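Local coordinates for hypothetical protein Ta0583 (PDB 2FSJ) that polymerizes into bundled helical filaments in a reaction that requires nucleoside triphosphate and works best with ATP, at residues A176-N181 / Y338-E343. Sequence-based numbering, arbitrary orientation.
Sequences ALYLLN and YRDAAE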
loop_
_atom_site.group_PDB
_atom_site.type_symbol
_atom_site.label_atom_id
_atom_site.label_comp_id
_atom_site.label_asym_id
_atom_site.label_seq_id
_atom_site.Cartn_x
_atom_site.Cartn_y
_atom_site.Cartn_z
ATOM N N ALA A 176 -4.662 -12.480 2.517
ATOM C CA ALA A 176 -5.034 -13.902 2.551
ATOM C C ALA A 176 -6.220 -14.180 3.530
ATOM O O ALA A 176 -7.134 -14.976 3.241
ATOM C CB ALA A 176 -3.849 -14.681 2.920
ATOM N N LEU A 177 -6.234 -13.490 4.657
ATOM C CA LEU A 177 -7.316 -13.672 5.629
ATOM C C LEU A 177 -8.627 -13.106 5.070
ATOM O O LEU A 177 -9.665 -13.730 5.209
ATOM C CB LEU A 177 -6.985 -13.019 6.953
ATOM C CG LEU A 177 -5.818 -13.569 7.763
ATOM C CD1 LEU A 177 -5.419 -12.592 8.884
ATOM C CD2 LEU A 177 -6.165 -14.944 8.299
ATOM N N TYR A 178 -8.555 -11.967 4.374
ATOM C CA TYR A 178 -9.728 -11.399 3.703
ATOM C C TYR A 178 -10.273 -12.336 2.628
ATOM O O TYR A 178 -11.470 -12.688 2.599
ATOM C CB TYR A 178 -9.411 -10.023 3.109
ATOM C CG TYR A 178 -10.529 -9.502 2.248
ATOM C CD1 TYR A 178 -11.765 -9.159 2.834
ATOM C CD2 TYR A 178 -10.392 -9.357 0.919
ATOM C CE1 TYR A 178 -12.780 -8.687 2.104
ATOM C CE2 TYR A 178 -11.459 -8.885 0.138
ATOM C CZ TYR A 178 -12.634 -8.531 0.757
ATOM O OH TYR A 178 -13.721 -8.055 0.041
ATOM N N LEU A 179 -9.389 -12.829 1.781
ATOM C CA LEU A 179 -9.800 -13.759 0.755
ATOM C C LEU A 179 -10.388 -15.066 1.295
ATOM O O LEU A 179 -11.352 -15.580 0.722
ATOM C CB LEU A 179 -8.655 -14.021 -0.222
ATOM C CG LEU A 179 -8.208 -12.760 -1.004
ATOM C CD1 LEU A 179 -6.972 -13.156 -1.836
ATOM C CD2 LEU A 179 -9.298 -12.146 -1.918
ATOM N N LEU A 180 -9.861 -15.546 2.407
ATOM C CA LEU A 180 -10.372 -16.721 3.080
ATOM C C LEU A 180 -11.778 -16.420 3.612
ATOM O O LEU A 180 -12.711 -17.167 3.346
ATOM C CB LEU A 180 -9.444 -17.196 4.189
ATOM C CG LEU A 180 -9.962 -18.339 5.102
ATOM C CD1 LEU A 180 -10.121 -19.603 4.311
ATOM C CD2 LEU A 180 -9.052 -18.553 6.288
ATOM N N ASN A 181 -11.925 -15.299 4.295
ATOM C CA ASN A 181 -13.211 -14.890 4.839
ATOM C C ASN A 181 -14.285 -14.752 3.750
ATOM O O ASN A 181 -15.457 -15.114 4.000
ATOM C CB ASN A 181 -13.056 -13.597 5.655
ATOM C CG ASN A 181 -12.334 -13.821 6.970
ATOM O OD1 ASN A 181 -12.226 -14.955 7.448
ATOM N ND2 ASN A 181 -11.812 -12.735 7.564
ATOM N N TYR A 338 -6.690 -6.604 7.800
ATOM C CA TYR A 338 -6.217 -5.982 9.019
ATOM C C TYR A 338 -7.400 -5.590 9.918
ATOM O O TYR A 338 -7.346 -5.735 11.140
ATOM C CB TYR A 338 -5.400 -4.721 8.715
ATOM C CG TYR A 338 -4.121 -4.910 7.928
ATOM C CD1 TYR A 338 -3.440 -6.123 7.908
ATOM C CD2 TYR A 338 -3.551 -3.830 7.258
ATOM C CE1 TYR A 338 -2.240 -6.283 7.151
ATOM C CE2 TYR A 338 -2.378 -3.985 6.498
ATOM C CZ TYR A 338 -1.723 -5.219 6.484
ATOM O OH TYR A 338 -0.521 -5.328 5.779
ATOM N N ARG A 339 -8.448 -5.087 9.287
ATOM C CA ARG A 339 -9.590 -4.613 10.018
ATOM C C ARG A 339 -10.276 -5.830 10.615
ATOM O O ARG A 339 -10.610 -5.811 11.795
ATOM C CB ARG A 339 -10.571 -3.833 9.131
ATOM C CG ARG A 339 -11.599 -3.096 9.993
ATOM C CD ARG A 339 -12.959 -2.874 9.351
ATOM N NE ARG A 339 -13.911 -2.293 10.314
ATOM C CZ ARG A 339 -14.789 -2.970 11.067
ATOM N NH1 ARG A 339 -14.903 -4.293 11.007
ATOM N NH2 ARG A 339 -15.574 -2.296 11.890
ATOM N N ASP A 340 -10.461 -6.866 9.798
ATOM C CA ASP A 340 -11.043 -8.148 10.246
ATOM C C ASP A 340 -10.308 -8.690 11.479
ATOM O O ASP A 340 -10.940 -9.096 12.485
ATOM C CB ASP A 340 -11.013 -9.215 9.123
ATOM C CG ASP A 340 -12.062 -8.993 8.013
ATOM O OD1 ASP A 340 -12.899 -8.054 8.099
ATOM O OD2 ASP A 340 -12.103 -9.719 6.967
ATOM N N ALA A 341 -8.973 -8.704 11.424
ATOM C CA ALA A 341 -8.187 -9.158 12.565
ATOM C C ALA A 341 -8.388 -8.307 13.816
ATOM O O ALA A 341 -8.464 -8.859 14.919
ATOM C CB ALA A 341 -6.679 -9.258 12.228
ATOM N N ALA A 342 -8.484 -6.991 13.700
ATOM C CA ALA A 342 -8.729 -6.167 14.884
ATOM C C ALA A 342 -10.139 -6.456 15.468
ATOM O O ALA A 342 -10.282 -6.622 16.676
ATOM C CB ALA A 342 -8.555 -4.705 14.593
ATOM N N GLU A 343 -11.147 -6.513 14.604
ATOM C CA GLU A 343 -12.508 -6.821 15.012
ATOM C C GLU A 343 -12.565 -8.124 15.838
ATOM O O GLU A 343 -13.161 -8.169 16.948
ATOM C CB GLU A 343 -13.407 -6.923 13.781
#
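Asp-340 and Asn-181 join two helices of an actin-like fold through one hydrogen bond, a compact example of a carboxylate on one helix meeting an amide on another that is distant in sequence. Helix 173-182 follows strand 158-170 of the large mixed sheet, whereas helix 333-343 comes near the end of the chain and rests on that same sheet: Ala-342 touches Val-23 and Ile-167, and Ala-341 touches Arg-169. Between segments 176-181 and 338-343 the nearest CA atoms are those of Tyr-178 and Asp-340, 7.4 Å apart, and the two segments bury little surface between them.

Asp-340 can be followed outward from its backbone. Its CB points toward helix 173-182 and lies 3.9 Å from ND2 of Asn-181. With CG anti to the carbonyl carbon (chi1 -75°), the carboxylate is carried on toward helix 173-182, and CG lies 3.8 Å from the same nitrogen. At the tip, OD2 accepts a hydrogen bond from ND2 of Asn-181 at 3.1 Å.

OD2 also lies near the edge of the Tyr-178 ring, close to its plane and a loose 4.2 Å from CD1. The far end of that ring is held separately, its OH hydrogen-bonded to Asp-329. An alanine in place of Asp-340 would remove the acceptor, so the amide of Asn-181 would probably lose its mate across the interface and be freer to turn.

The bond itself is fairly straight, 160° at the hydrogen, yet its two ends are unequal: OD2 lies almost in the amide plane of Asn-181, whereas ND2 approaches from above the carboxylate, 39° out of its plane.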